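Local coordinates for protein ribonucleoside-diphosphate reductase, alpha chain (Actinobacillus ureae ATCC 25976, PDB 6DQX) that probably reduces ribonucleoside diphosphates to deoxyribonucleoside diphosphates, serving as the catalytic alpha subunit of a class Id ribonucleotide reductase, at residues 265-270 against 340-345; 453-458 against 468-473; 522-527 against 537-542. All coordinates share one frame; numbering follows the deposited sequence.

Contact 1. Residues 265-270 against 340-345; sequences KNMTVH and ATRHRA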
ATOM      1  N   LYS A 265     -20.405  -8.769  25.536  1.00 16.27           N
ATOM      2  CA  LYS A 265     -18.949  -8.794  25.430  1.00 16.63           C
ATOM      3  C   LYS A 265     -18.356  -7.506  24.829  1.00 16.56           C
ATOM      4  O   LYS A 265     -17.162  -7.472  24.483  1.00 16.24           O
ATOM      5  CB  LYS A 265     -18.566 -10.054  24.638  1.00 18.27           C
ATOM      6  CG  LYS A 265     -18.850 -11.336  25.436  1.00 18.67           C
ATOM      7  CD  LYS A 265     -18.677 -12.619  24.656  1.00 20.03           C
ATOM      8  CE  LYS A 265     -18.905 -13.834  25.566  1.00 20.56           C
ATOM      9  NZ  LYS A 265     -18.423 -15.111  24.977  1.00 21.77           N
ATOM     10  N   ASN A 266     -19.170  -6.452  24.746  1.00 16.17           N
ATOM     11  CA  ASN A 266     -18.790  -5.139  24.190  1.00 17.49           C
ATOM     12  C   ASN A 266     -18.131  -5.235  22.847  1.00 16.66           C
ATOM     13  O   ASN A 266     -17.084  -4.619  22.619  1.00 16.09           O
ATOM     14  CB  ASN A 266     -17.823  -4.383  25.117  1.00 18.62           C
ATOM     15  CG  ASN A 266     -18.411  -4.058  26.438  1.00 20.97           C
ATOM     16  OD1 ASN A 266     -19.632  -3.971  26.591  1.00 22.70           O
ATOM     17  ND2 ASN A 266     -17.531  -3.829  27.421  1.00 22.50           N
ATOM     18  N   MET A 267     -18.725  -6.011  21.945  1.00 15.05           N
ATOM     19  CA  MET A 267     -18.159  -6.168  20.621  1.00 15.21           C
ATOM     20  C   MET A 267     -18.879  -5.203  19.683  1.00 15.24           C
ATOM     21  O   MET A 267     -19.937  -5.500  19.110  1.00 14.46           O
ATOM     22  CB  MET A 267     -18.232  -7.618  20.180  1.00 15.71           C
ATOM     23  CG  MET A 267     -17.530  -8.527  21.182  1.00 16.77           C
ATOM     24  SD  MET A 267     -17.374 -10.221  20.659  1.00 19.57           S
ATOM     25  CE  MET A 267     -15.785 -10.197  19.842  1.00 19.66           C
ATOM     26  N   THR A 268     -18.310  -4.017  19.579  1.00 14.46           N
ATOM     27  CA  THR A 268     -18.910  -2.915  18.822  1.00 14.97           C
ATOM     28  C   THR A 268     -18.882  -3.153  17.319  1.00 13.68           C
ATOM     29  O   THR A 268     -17.881  -3.634  16.791  1.00 12.99           O
ATOM     30  CB  THR A 268     -18.119  -1.617  19.093  1.00 17.01           C
ATOM     31  OG1 THR A 268     -17.864  -1.510  20.491  1.00 17.88           O
ATOM     32  CG2 THR A 268     -18.874  -0.376  18.601  1.00 17.99           C
ATOM     33  N   VAL A 269     -19.964  -2.772  16.629  1.00 13.49           N
ATOM     34  CA  VAL A 269     -20.007  -2.748  15.185  1.00 13.15           C
ATOM     35  C   VAL A 269     -19.618  -1.320  14.791  1.00 13.21           C
ATOM     36  O   VAL A 269     -20.397  -0.390  14.995  1.00 12.42           O
ATOM     37  CB  VAL A 269     -21.398  -3.151  14.613  1.00 13.16           C
ATOM     38  CG1 VAL A 269     -21.390  -3.113  13.091  1.00 12.73           C
ATOM     39  CG2 VAL A 269     -21.774  -4.562  15.082  1.00 13.28           C
ATOM     40  N   HIS A 270     -18.397  -1.146  14.262  1.00 13.04           N
ATOM     41  CA  HIS A 270     -17.897   0.177  13.889  1.00 12.80           C
ATOM     42  C   HIS A 270     -18.402   0.648  12.556  1.00 12.57           C
ATOM     43  O   HIS A 270     -18.481   1.868  12.303  1.00 13.63           O
ATOM     44  CB  HIS A 270     -16.349   0.181  13.822  1.00 13.15           C
ATOM     45  CG  HIS A 270     -15.680  -0.253  15.087  1.00 13.57           C
ATOM     46  ND1 HIS A 270     -15.662   0.526  16.221  1.00 14.15           N
ATOM     47  CD2 HIS A 270     -14.972  -1.364  15.385  1.00 14.45           C
ATOM     48  CE1 HIS A 270     -15.004  -0.106  17.178  1.00 14.77           C
ATOM     49  NE2 HIS A 270     -14.555  -1.248  16.687  1.00 14.78           N
ATOM     50  N   ALA A 340     -13.500 -15.829  12.034  1.00 12.15           N
ATOM     51  CA  ALA A 340     -14.295 -16.950  11.561  1.00 12.38           C
ATOM     52  C   ALA A 340     -14.301 -18.101  12.573  1.00 12.57           C
ATOM     53  O   ALA A 340     -15.363 -18.619  12.892  1.00 12.09           O
ATOM     54  CB  ALA A 340     -13.816 -17.464  10.233  1.00 11.92           C
ATOM     55  N   THR A 341     -13.129 -18.452  13.077  1.00 13.08           N
ATOM     56  CA  THR A 341     -12.999 -19.512  14.105  1.00 14.70           C
ATOM     57  C   THR A 341     -13.881 -19.249  15.346  1.00 15.52           C
ATOM     58  O   THR A 341     -14.551 -20.157  15.851  1.00 16.76           O
ATOM     59  CB  THR A 341     -11.541 -19.677  14.540  1.00 15.61           C
ATOM     60  OG1 THR A 341     -10.782 -20.022  13.376  1.00 15.01           O
ATOM     61  CG2 THR A 341     -11.415 -20.801  15.622  1.00 16.62           C
ATOM     62  N   ARG A 342     -13.869 -18.018  15.847  1.00 15.21           N
ATOM     63  CA  ARG A 342     -14.543 -17.719  17.089  1.00 15.67           C
ATOM     64  C   ARG A 342     -16.029 -17.387  16.972  1.00 15.32           C
ATOM     65  O   ARG A 342     -16.774 -17.604  17.928  1.00 14.81           O
ATOM     66  CB  ARG A 342     -13.805 -16.612  17.810  1.00 17.84           C
ATOM     67  CG  ARG A 342     -12.360 -16.981  18.071  1.00 20.01           C
ATOM     68  CD  ARG A 342     -11.586 -15.807  18.598  1.00 23.23           C
ATOM     69  NE  ARG A 342     -11.845 -15.505  19.992  1.00 25.60           N
ATOM     70  CZ  ARG A 342     -12.310 -14.357  20.493  1.00 26.21           C
ATOM     71  NH1 ARG A 342     -12.634 -13.308  19.750  1.00 28.76           N
ATOM     72  NH2 ARG A 342     -12.428 -14.257  21.801  1.00 27.11           N
ATOM     73  N   HIS A 343     -16.442 -16.837  15.820  1.00 14.27           N
ATOM     74  CA  HIS A 343     -17.803 -16.320  15.606  1.00 13.23           C
ATOM     75  C   HIS A 343     -18.670 -17.214  14.731  1.00 12.81           C
ATOM     76  O   HIS A 343     -19.862 -17.353  14.988  1.00 11.99           O
ATOM     77  CB  HIS A 343     -17.748 -14.940  14.913  1.00 13.10           C
ATOM     78  CG  HIS A 343     -17.232 -13.842  15.787  1.00 12.98           C
ATOM     79  ND1 HIS A 343     -15.895 -13.664  16.093  1.00 14.20           N
ATOM     80  CD2 HIS A 343     -17.890 -12.842  16.393  1.00 11.91           C
ATOM     81  CE1 HIS A 343     -15.772 -12.601  16.878  1.00 12.19           C
ATOM     82  NE2 HIS A 343     -16.972 -12.089  17.077  1.00 13.69           N
ATOM     83  N   ARG A 344     -18.092 -17.750  13.660  1.00 12.11           N
ATOM     84  CA  ARG A 344     -18.822 -18.484  12.638  1.00 12.54           C
ATOM     85  C   ARG A 344     -20.054 -17.713  12.123  1.00 12.53           C
ATOM     86  O   ARG A 344     -21.135 -18.281  11.946  1.00 12.65           O
ATOM     87  CB  ARG A 344     -19.213 -19.872  13.169  1.00 12.94           C
ATOM     88  CG  ARG A 344     -18.045 -20.707  13.670  1.00 13.58           C
ATOM     89  CD  ARG A 344     -18.457 -22.161  13.924  1.00 13.81           C
ATOM     90  NE  ARG A 344     -18.684 -22.814  12.641  1.00 14.27           N
ATOM     91  CZ  ARG A 344     -17.747 -23.391  11.882  1.00 15.02           C
ATOM     92  NH1 ARG A 344     -16.490 -23.509  12.290  1.00 15.47           N
ATOM     93  NH2 ARG A 344     -18.075 -23.894  10.702  1.00 16.07           N
ATOM     94  N   ALA A 345     -19.906 -16.404  11.907  1.00 12.90           N
ATOM     95  CA  ALA A 345     -21.041 -15.599  11.441  1.00 13.13           C
ATOM     96  C   ALA A 345     -21.499 -16.008  10.043  1.00 13.23           C
ATOM     97  O   ALA A 345     -20.666 -16.236   9.162  1.00 13.07           O
ATOM     98  CB  ALA A 345     -20.691 -14.119  11.461  1.00 13.50           C
TER
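The terminal methyl of M267 meets the outer edge of the H343 imidazole, with CE of M267 3.6 Å from NE2 of H343 and close to the plane of the ring. The same methyl lies 3.8 Å from CE1 of H343, so it sits against the NE2-CE1 side of the ring and not over a face. SD of M267 stands 4.1 Å from NE2 of H343 and 5.1 Å from the ring centroid, 69° off the normal, an oblique Met-aromatic approach. The thioether chain runs out extended through chi2 and then turns at chi3 (91°), which swings CE out of line with the chain. R342 adds a looser contact, NH1 of R342 standing 4.4 Å from CE of M267. M267 and H343 approach from opposite directions, their CA atoms 11.3 Å apart.

The second shell fixes the helix side. H343 ND1 is hydrogen-bonded to F339 O, one turn back, and its ring stacks on that of F339, which together set the rotation of the imidazole and leave the NE2 side turned to M267. The R342 guanidinium is held by salt bridges to E286 and E399; E286 is also touched by M267 and H343, so it links both sides of the contact. On the loop side, M267 O takes a hydrogen bond from R258. This is loop-on-helix packing in the ribonucleotide reductase barrel domain: the loop precedes strand 288-296 and helix 334-343 precedes strand 347-351, parallel neighbours in the barrel sheet.

Contact 2. Residues 453-458 against 468-473; sequences PFLEKL and EIWESI
Apolar packing joins L455 to two residues of the facing helix. Its CD2 methyl lies 4.1 Å from CH2 of W470, at an oblique angle to the indole, and L455 and W470 pass alongside, pointing opposite ways. The same methyl touches I473 tip to tip, CD2 of L455 being 4.1 Å from CD1 of I473. With CG anti to the backbone N, chi1 -179° turns the L455 side chain to the facing helix, where CD2 meets both partners.

Edge contact comes from the indole's benzo ring: CZ2 of W470 approaches CA of E456 at 3.8 Å, in the ring plane, and CB of E456 at 4.0 Å. The large side chain thus bridges two helices; the axes of the two segments approach to 12.6 Å and run roughly antiparallel, at 143°.

Polar and aromatic partners beyond the pair hold the indole in place: NE1 of W470 is hydrogen-bonded to D465, K451 makes a cation-pi contact with the ring, and Y438 meets it edge-to-face.

No hydrogen bond links the two segments, so helices 453-461 and 467-475, a helical hairpin, meet here through van der Waals contact, while the indole N-H is satisfied by D465 in the connection between the helices.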
ATOM      1  N   PRO A 453     -42.683 -11.931 -16.481  1.00 21.59           N
ATOM      2  CA  PRO A 453     -43.482 -13.079 -16.874  1.00 22.96           C
ATOM      3  C   PRO A 453     -44.922 -13.058 -16.325  1.00 23.38           C
ATOM      4  O   PRO A 453     -45.804 -13.662 -16.931  1.00 22.78           O
ATOM      5  CB  PRO A 453     -42.675 -14.265 -16.330  1.00 21.97           C
ATOM      6  CG  PRO A 453     -42.017 -13.725 -15.126  1.00 21.66           C
ATOM      7  CD  PRO A 453     -41.674 -12.300 -15.473  1.00 22.19           C
ATOM      8  N   PHE A 454     -45.165 -12.344 -15.220  1.00 23.80           N
ATOM      9  CA  PHE A 454     -46.534 -12.175 -14.694  1.00 24.77           C
ATOM     10  C   PHE A 454     -47.299 -11.135 -15.501  1.00 25.85           C
ATOM     11  O   PHE A 454     -48.505 -11.295 -15.747  1.00 27.28           O
ATOM     12  CB  PHE A 454     -46.511 -11.806 -13.206  1.00 25.31           C
ATOM     13  CG  PHE A 454     -45.632 -12.699 -12.402  1.00 26.48           C
ATOM     14  CD1 PHE A 454     -46.011 -14.008 -12.146  1.00 27.17           C
ATOM     15  CD2 PHE A 454     -44.378 -12.258 -11.964  1.00 26.75           C
ATOM     16  CE1 PHE A 454     -45.172 -14.863 -11.434  1.00 26.82           C
ATOM     17  CE2 PHE A 454     -43.549 -13.107 -11.239  1.00 27.45           C
ATOM     18  CZ  PHE A 454     -43.948 -14.408 -10.978  1.00 26.63           C
ATOM     19  N   LEU A 455     -46.620 -10.069 -15.928  1.00 27.30           N
ATOM     20  CA  LEU A 455     -47.249  -9.107 -16.841  1.00 27.64           C
ATOM     21  C   LEU A 455     -47.597  -9.789 -18.162  1.00 29.10           C
ATOM     22  O   LEU A 455     -48.703  -9.634 -18.670  1.00 30.81           O
ATOM     23  CB  LEU A 455     -46.345  -7.908 -17.110  1.00 27.31           C
ATOM     24  CG  LEU A 455     -46.930  -6.833 -18.043  1.00 27.33           C
ATOM     25  CD1 LEU A 455     -48.241  -6.271 -17.523  1.00 26.64           C
ATOM     26  CD2 LEU A 455     -45.930  -5.710 -18.251  1.00 27.32           C
ATOM     27  N   GLU A 456     -46.640 -10.534 -18.706  1.00 31.11           N
ATOM     28  CA  GLU A 456     -46.833 -11.298 -19.942  1.00 32.78           C
ATOM     29  C   GLU A 456     -48.094 -12.159 -19.878  1.00 36.18           C
ATOM     30  O   GLU A 456     -48.960 -12.061 -20.749  1.00 33.99           O
ATOM     31  CB  GLU A 456     -45.622 -12.178 -20.213  1.00 34.12           C
ATOM     32  CG  GLU A 456     -45.675 -12.920 -21.539  1.00 36.28           C
ATOM     33  CD  GLU A 456     -44.324 -13.440 -21.961  1.00 37.04           C
ATOM     34  OE1 GLU A 456     -43.685 -14.143 -21.160  1.00 39.51           O
ATOM     35  OE2 GLU A 456     -43.907 -13.151 -23.097  1.00 41.31           O
ATOM     36  N   LYS A 457     -48.188 -12.980 -18.832  1.00 36.95           N
ATOM     37  CA  LYS A 457     -49.366 -13.815 -18.595  1.00 38.27           C
ATOM     38  C   LYS A 457     -50.650 -12.967 -18.571  1.00 37.99           C
ATOM     39  O   LYS A 457     -51.599 -13.288 -19.285  1.00 37.24           O
ATOM     40  CB  LYS A 457     -49.193 -14.631 -17.304  1.00 40.02           C
ATOM     41  CG  LYS A 457     -50.467 -15.234 -16.731  1.00 41.52           C
ATOM     42  CD  LYS A 457     -50.139 -16.120 -15.537  1.00 44.78           C
ATOM     43  CE  LYS A 457     -51.397 -16.543 -14.795  1.00 47.57           C
ATOM     44  NZ  LYS A 457     -51.057 -17.350 -13.594  1.00 49.30           N
ATOM     45  N   LEU A 458     -50.669 -11.885 -17.786  1.00 36.18           N
ATOM     46  CA  LEU A 458     -51.819 -10.964 -17.762  1.00 38.06           C
ATOM     47  C   LEU A 458     -52.180 -10.391 -19.135  1.00 41.06           C
ATOM     48  O   LEU A 458     -53.366 -10.284 -19.470  1.00 42.83           O
ATOM     49  CB  LEU A 458     -51.597  -9.796 -16.799  1.00 38.54           C
ATOM     50  CG  LEU A 458     -52.752  -8.793 -16.672  1.00 38.80           C
ATOM     51  CD1 LEU A 458     -54.012  -9.468 -16.129  1.00 40.56           C
ATOM     52  CD2 LEU A 458     -52.346  -7.616 -15.808  1.00 39.07           C
ATOM     53  N   GLU A 468     -46.844  -4.137 -30.512  1.00 48.84           N
ATOM     54  CA  GLU A 468     -47.230  -2.740 -30.306  1.00 52.41           C
ATOM     55  C   GLU A 468     -47.364  -2.390 -28.811  1.00 51.29           C
ATOM     56  O   GLU A 468     -46.889  -1.343 -28.365  1.00 48.57           O
ATOM     57  CB  GLU A 468     -48.534  -2.436 -31.049  1.00 53.58           C
ATOM     58  CG  GLU A 468     -48.986  -0.988 -30.941  1.00 56.32           C
ATOM     59  CD  GLU A 468     -49.763  -0.529 -32.161  1.00 60.51           C
ATOM     60  OE1 GLU A 468     -49.123  -0.344 -33.220  1.00 63.42           O
ATOM     61  OE2 GLU A 468     -51.000  -0.345 -32.061  1.00 58.04           O
ATOM     62  N   ILE A 469     -48.001  -3.278 -28.052  1.00 50.89           N
ATOM     63  CA  ILE A 469     -48.174  -3.089 -26.603  1.00 47.00           C
ATOM     64  C   ILE A 469     -46.818  -3.120 -25.899  1.00 42.23           C
ATOM     65  O   ILE A 469     -46.515  -2.230 -25.104  1.00 40.76           O
ATOM     66  CB  ILE A 469     -49.132  -4.146 -25.994  1.00 48.44           C
ATOM     67  CG1 ILE A 469     -50.558  -3.965 -26.549  1.00 48.46           C
ATOM     68  CG2 ILE A 469     -49.150  -4.075 -24.463  1.00 48.49           C
ATOM     69  CD1 ILE A 469     -51.326  -2.791 -25.979  1.00 48.20           C
ATOM     70  N   TRP A 470     -46.004  -4.128 -26.202  1.00 39.42           N
ATOM     71  CA  TRP A 470     -44.671  -4.235 -25.599  1.00 38.74           C
ATOM     72  C   TRP A 470     -43.771  -3.073 -25.991  1.00 38.47           C
ATOM     73  O   TRP A 470     -43.063  -2.527 -25.136  1.00 34.89           O
ATOM     74  CB  TRP A 470     -43.991  -5.565 -25.937  1.00 39.24           C
ATOM     75  CG  TRP A 470     -44.527  -6.725 -25.148  1.00 39.14           C
ATOM     76  CD1 TRP A 470     -45.332  -7.726 -25.605  1.00 38.94           C
ATOM     77  CD2 TRP A 470     -44.299  -7.000 -23.752  1.00 38.58           C
ATOM     78  NE1 TRP A 470     -45.613  -8.614 -24.588  1.00 38.76           N
ATOM     79  CE2 TRP A 470     -44.994  -8.188 -23.441  1.00 38.24           C
ATOM     80  CE3 TRP A 470     -43.572  -6.354 -22.737  1.00 37.51           C
ATOM     81  CZ2 TRP A 470     -44.979  -8.756 -22.157  1.00 38.37           C
ATOM     82  CZ3 TRP A 470     -43.564  -6.916 -21.449  1.00 38.57           C
ATOM     83  CH2 TRP A 470     -44.266  -8.100 -21.174  1.00 36.84           C
ATOM     84  N   GLU A 471     -43.804  -2.663 -27.263  1.00 35.93           N
ATOM     85  CA  GLU A 471     -42.994  -1.509 -27.677  1.00 35.48           C
ATOM     86  C   GLU A 471     -43.400  -0.246 -26.914  1.00 33.26           C
ATOM     87  O   GLU A 471     -42.536   0.556 -26.554  1.00 35.44           O
ATOM     88  CB  GLU A 471     -43.053  -1.270 -29.198  1.00 38.81           C
ATOM     89  CG  GLU A 471     -42.123  -0.154 -29.657  1.00 41.03           C
ATOM     90  CD  GLU A 471     -42.156   0.078 -31.156  1.00 41.58           C
ATOM     91  OE1 GLU A 471     -43.193   0.561 -31.653  1.00 38.91           O
ATOM     92  OE2 GLU A 471     -41.142  -0.220 -31.816  1.00 42.34           O
ATOM     93  N   SER A 472     -44.699  -0.073 -26.668  1.00 30.74           N
ATOM     94  CA  SER A 472     -45.191   1.061 -25.890  1.00 32.08           C
ATOM     95  C   SER A 472     -44.614   1.052 -24.463  1.00 30.86           C
ATOM     96  O   SER A 472     -44.251   2.098 -23.925  1.00 30.25           O
ATOM     97  CB  SER A 472     -46.713   1.039 -25.817  1.00 33.48           C
ATOM     98  OG  SER A 472     -47.186   2.213 -25.205  1.00 36.50           O
ATOM     99  N   ILE A 473     -44.537  -0.144 -23.881  1.00 31.68           N
ATOM    100  CA  ILE A 473     -43.938  -0.349 -22.548  1.00 30.59           C
ATOM    101  C   ILE A 473     -42.434  -0.024 -22.573  1.00 29.31           C
ATOM    102  O   ILE A 473     -41.952   0.725 -21.729  1.00 30.11           O
ATOM    103  CB  ILE A 473     -44.219  -1.785 -22.029  1.00 30.78           C
ATOM    104  CG1 ILE A 473     -45.731  -1.971 -21.832  1.00 31.29           C
ATOM    105  CG2 ILE A 473     -43.489  -2.055 -20.707  1.00 31.10           C
ATOM    106  CD1 ILE A 473     -46.165  -3.413 -21.671  1.00 33.24           C
TER

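Contact 3. Residues 522-527 against 537-542; sequences INIMVH and QLYLTA
I524 projects from its strand toward helix 532-544 and touches both L538 and Y539. From CB, CG1 takes the crowded position between the backbone N and the carbonyl carbon (chi1 60°), while CG2 lies beside the N. CG1 already comes within 4.1 Å of OH of Y539. The chain then extends (chi2 169°), and its last atom makes the main contacts. CD1 of I524 is 3.6 Å from CD2 of L538, the two methyl groups meeting tip to tip. On its other contact CD1 of I524 lies 3.5 Å from OH of Y539 and 3.9 Å from CZ of Y539, the isoleucine running at a slant to the phenol.

L538 and Y539, adjacent on the helix, converge on this methyl, so the isoleucine tip touches both an aliphatic branch and the phenol end. OH of Y539, though it touches this methyl, is hydrogen-bonded to Q553 of strand 549-554, which ties the ring to that strand. I506 of helix 502-513 also packs against L538, and Q502 against I524, extending the buried layer. All three residues that touch across the contact are buried, and no hydrogen bond crosses between the two segments.

Backbone hydrogen bonds between I524 and both Y552 and Y554 place its strand beside 549-554. Strand 524-525, helix 532-544 and the parallel strand 549-554 form a beta-alpha-beta unit in the barrel domain, and this contact packs the crossover helix onto the first strand.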
ATOM      1  N   ILE A 522     -30.304  -1.588   1.263  1.00 12.76           N
ATOM      2  CA  ILE A 522     -31.499  -0.921   0.842  1.00 12.82           C
ATOM      3  C   ILE A 522     -31.137   0.265  -0.040  1.00 12.98           C
ATOM      4  O   ILE A 522     -30.594   1.278   0.438  1.00 12.30           O
ATOM      5  CB  ILE A 522     -32.344  -0.491   2.048  1.00 12.76           C
ATOM      6  CG1 ILE A 522     -32.761  -1.735   2.848  1.00 12.38           C
ATOM      7  CG2 ILE A 522     -33.516   0.399   1.607  1.00 12.46           C
ATOM      8  CD1 ILE A 522     -33.754  -2.684   2.164  1.00 12.88           C
ATOM      9  N   ASN A 523     -31.495   0.110  -1.300  1.00 14.26           N
ATOM     10  CA  ASN A 523     -31.439   1.188  -2.304  1.00 16.40           C
ATOM     11  C   ASN A 523     -32.771   1.916  -2.371  1.00 17.45           C
ATOM     12  O   ASN A 523     -33.815   1.344  -2.083  1.00 17.24           O
ATOM     13  CB  ASN A 523     -31.121   0.602  -3.688  1.00 16.97           C
ATOM     14  CG  ASN A 523     -29.719   0.009  -3.773  1.00 17.39           C
ATOM     15  OD1 ASN A 523     -28.778   0.594  -3.261  1.00 17.40           O
ATOM     16  ND2 ASN A 523     -29.583  -1.144  -4.439  1.00 16.63           N
ATOM     17  N   ILE A 524     -32.730   3.185  -2.766  1.00 18.94           N
ATOM     18  CA  ILE A 524     -33.954   3.926  -3.076  1.00 20.59           C
ATOM     19  C   ILE A 524     -33.729   4.611  -4.423  1.00 22.09           C
ATOM     20  O   ILE A 524     -32.583   4.755  -4.876  1.00 21.64           O
ATOM     21  CB  ILE A 524     -34.339   4.963  -1.997  1.00 21.60           C
ATOM     22  CG1 ILE A 524     -33.257   6.023  -1.800  1.00 22.88           C
ATOM     23  CG2 ILE A 524     -34.631   4.285  -0.659  1.00 22.44           C
ATOM     24  CD1 ILE A 524     -33.719   7.187  -0.944  1.00 23.49           C
ATOM     25  N   MET A 525     -34.829   5.017  -5.041  1.00 23.31           N
ATOM     26  CA  MET A 525     -34.803   5.658  -6.342  1.00 26.84           C
ATOM     27  C   MET A 525     -35.637   6.914  -6.249  1.00 27.53           C
ATOM     28  O   MET A 525     -36.820   6.858  -5.870  1.00 25.64           O
ATOM     29  CB  MET A 525     -35.342   4.721  -7.406  1.00 30.30           C
ATOM     30  CG  MET A 525     -35.020   5.185  -8.817  1.00 36.70           C
ATOM     31  SD  MET A 525     -35.541   3.988 -10.046  1.00 46.35           S
ATOM     32  CE  MET A 525     -34.137   2.869 -10.126  1.00 42.52           C
ATOM     33  N   VAL A 526     -35.025   8.037  -6.618  1.00 28.01           N
ATOM     34  CA  VAL A 526     -35.569   9.356  -6.350  1.00 30.94           C
ATOM     35  C   VAL A 526     -35.437  10.219  -7.618  1.00 35.69           C
ATOM     36  O   VAL A 526     -34.379  10.240  -8.258  1.00 35.14           O
ATOM     37  CB  VAL A 526     -34.831  10.000  -5.160  1.00 32.82           C
ATOM     38  CG1 VAL A 526     -35.360  11.397  -4.862  1.00 34.49           C
ATOM     39  CG2 VAL A 526     -34.954   9.117  -3.916  1.00 33.02           C
ATOM     40  N   HIS A 527     -36.520  10.912  -7.967  1.00 37.10           N
ATOM     41  CA  HIS A 527     -36.547  11.823  -9.115  1.00 39.13           C
ATOM     42  C   HIS A 527     -35.596  13.004  -8.837  1.00 40.78           C
ATOM     43  O   HIS A 527     -35.595  13.540  -7.721  1.00 38.45           O
ATOM     44  CB  HIS A 527     -37.986  12.313  -9.327  1.00 39.76           C
ATOM     45  CG  HIS A 527     -38.239  12.946 -10.663  1.00 42.93           C
ATOM     46  ND1 HIS A 527     -37.596  14.087 -11.085  1.00 44.34           N
ATOM     47  CD2 HIS A 527     -39.109  12.623 -11.648  1.00 44.18           C
ATOM     48  CE1 HIS A 527     -38.026  14.422 -12.287  1.00 43.55           C
ATOM     49  NE2 HIS A 527     -38.948  13.550 -12.651  1.00 45.77           N
ATOM     50  N   GLN A 537     -36.279  14.302   5.044  1.00 26.45           N
ATOM     51  CA  GLN A 537     -37.257  13.593   5.885  1.00 27.18           C
ATOM     52  C   GLN A 537     -37.197  12.075   5.693  1.00 23.87           C
ATOM     53  O   GLN A 537     -37.316  11.349   6.673  1.00 21.23           O
ATOM     54  CB  GLN A 537     -38.705  14.114   5.700  1.00 29.96           C
ATOM     55  CG  GLN A 537     -39.719  13.563   6.722  1.00 33.27           C
ATOM     56  CD  GLN A 537     -39.304  13.803   8.181  1.00 37.01           C
ATOM     57  OE1 GLN A 537     -39.070  14.942   8.587  1.00 40.34           O
ATOM     58  NE2 GLN A 537     -39.186  12.721   8.968  1.00 38.00           N
ATOM     59  N   LEU A 538     -36.994  11.605   4.457  1.00 22.90           N
ATOM     60  CA  LEU A 538     -36.944  10.163   4.208  1.00 23.48           C
ATOM     61  C   LEU A 538     -35.796   9.514   4.977  1.00 21.33           C
ATOM     62  O   LEU A 538     -36.012   8.521   5.648  1.00 19.35           O
ATOM     63  CB  LEU A 538     -36.826   9.840   2.720  1.00 25.03           C
ATOM     64  CG  LEU A 538     -36.964   8.365   2.353  1.00 26.83           C
ATOM     65  CD1 LEU A 538     -38.364   7.857   2.654  1.00 28.00           C
ATOM     66  CD2 LEU A 538     -36.640   8.156   0.886  1.00 28.38           C
ATOM     67  N   TYR A 539     -34.578  10.070   4.872  1.00 20.31           N
ATOM     68  CA  TYR A 539     -33.438   9.533   5.624  1.00 19.45           C
ATOM     69  C   TYR A 539     -33.593   9.635   7.146  1.00 18.57           C
ATOM     70  O   TYR A 539     -33.232   8.712   7.891  1.00 18.08           O
ATOM     71  CB  TYR A 539     -32.105  10.166   5.156  1.00 20.41           C
ATOM     72  CG  TYR A 539     -31.717   9.799   3.736  1.00 21.15           C
ATOM     73  CD1 TYR A 539     -31.608   8.483   3.344  1.00 21.57           C
ATOM     74  CD2 TYR A 539     -31.473  10.777   2.777  1.00 22.07           C
ATOM     75  CE1 TYR A 539     -31.256   8.144   2.054  1.00 22.74           C
ATOM     76  CE2 TYR A 539     -31.119  10.447   1.475  1.00 22.44           C
ATOM     77  CZ  TYR A 539     -31.020   9.118   1.119  1.00 21.62           C
ATOM     78  OH  TYR A 539     -30.667   8.742  -0.135  1.00 20.93           O
ATOM     79  N   LEU A 540     -34.161  10.733   7.620  1.00 19.20           N
ATOM     80  CA  LEU A 540     -34.427  10.876   9.044  1.00 19.72           C
ATOM     81  C   LEU A 540     -35.449   9.826   9.524  1.00 18.30           C
ATOM     82  O   LEU A 540     -35.301   9.243  10.610  1.00 17.89           O
ATOM     83  CB  LEU A 540     -34.913  12.280   9.362  1.00 20.43           C
ATOM     84  CG  LEU A 540     -33.885  13.404   9.145  1.00 22.67           C
ATOM     85  CD1 LEU A 540     -34.551  14.762   9.360  1.00 24.55           C
ATOM     86  CD2 LEU A 540     -32.687  13.226  10.048  1.00 23.11           C
ATOM     87  N   THR A 541     -36.463   9.591   8.712  1.00 18.98           N
ATOM     88  CA  THR A 541     -37.440   8.530   8.999  1.00 19.30           C
ATOM     89  C   THR A 541     -36.766   7.157   9.039  1.00 18.32           C
ATOM     90  O   THR A 541     -37.050   6.366   9.948  1.00 18.09           O
ATOM     91  CB  THR A 541     -38.572   8.561   7.988  1.00 20.88           C
ATOM     92  OG1 THR A 541     -39.286   9.794   8.163  1.00 20.96           O
ATOM     93  CG2 THR A 541     -39.524   7.382   8.168  1.00 20.87           C
ATOM     94  N   ALA A 542     -35.837   6.917   8.108  1.00 17.07           N
ATOM     95  CA  ALA A 542     -35.070   5.667   8.089  1.00 16.97           C
ATOM     96  C   ALA A 542     -34.387   5.414   9.417  1.00 16.32           C
ATOM     97  O   ALA A 542     -34.526   4.324   9.995  1.00 15.67           O
ATOM     98  CB  ALA A 542     -34.056   5.657   6.954  1.00 17.22           C
TER

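In the fold
The three contacts follow one another along the chain, each closing before the next opens. Contacts 1 and 2 lie on opposite sides of the chain's centre, with centres 48 Å apart. Contact 3 is 29 Å from contact 1 and 30 Å from contact 2, centre to centre, and no two of them touch. All three lie in parts of the ribonucleotide reductase barrel domain. Contact 3 packs a helix on strand 524-525 of the mixed sheet; contact 1 joins a loop and a helix that lead on to strands 288-296 and 347-351 of that sheet. Contact 2, farther out, closes a helical hairpin on the periphery of the barrel.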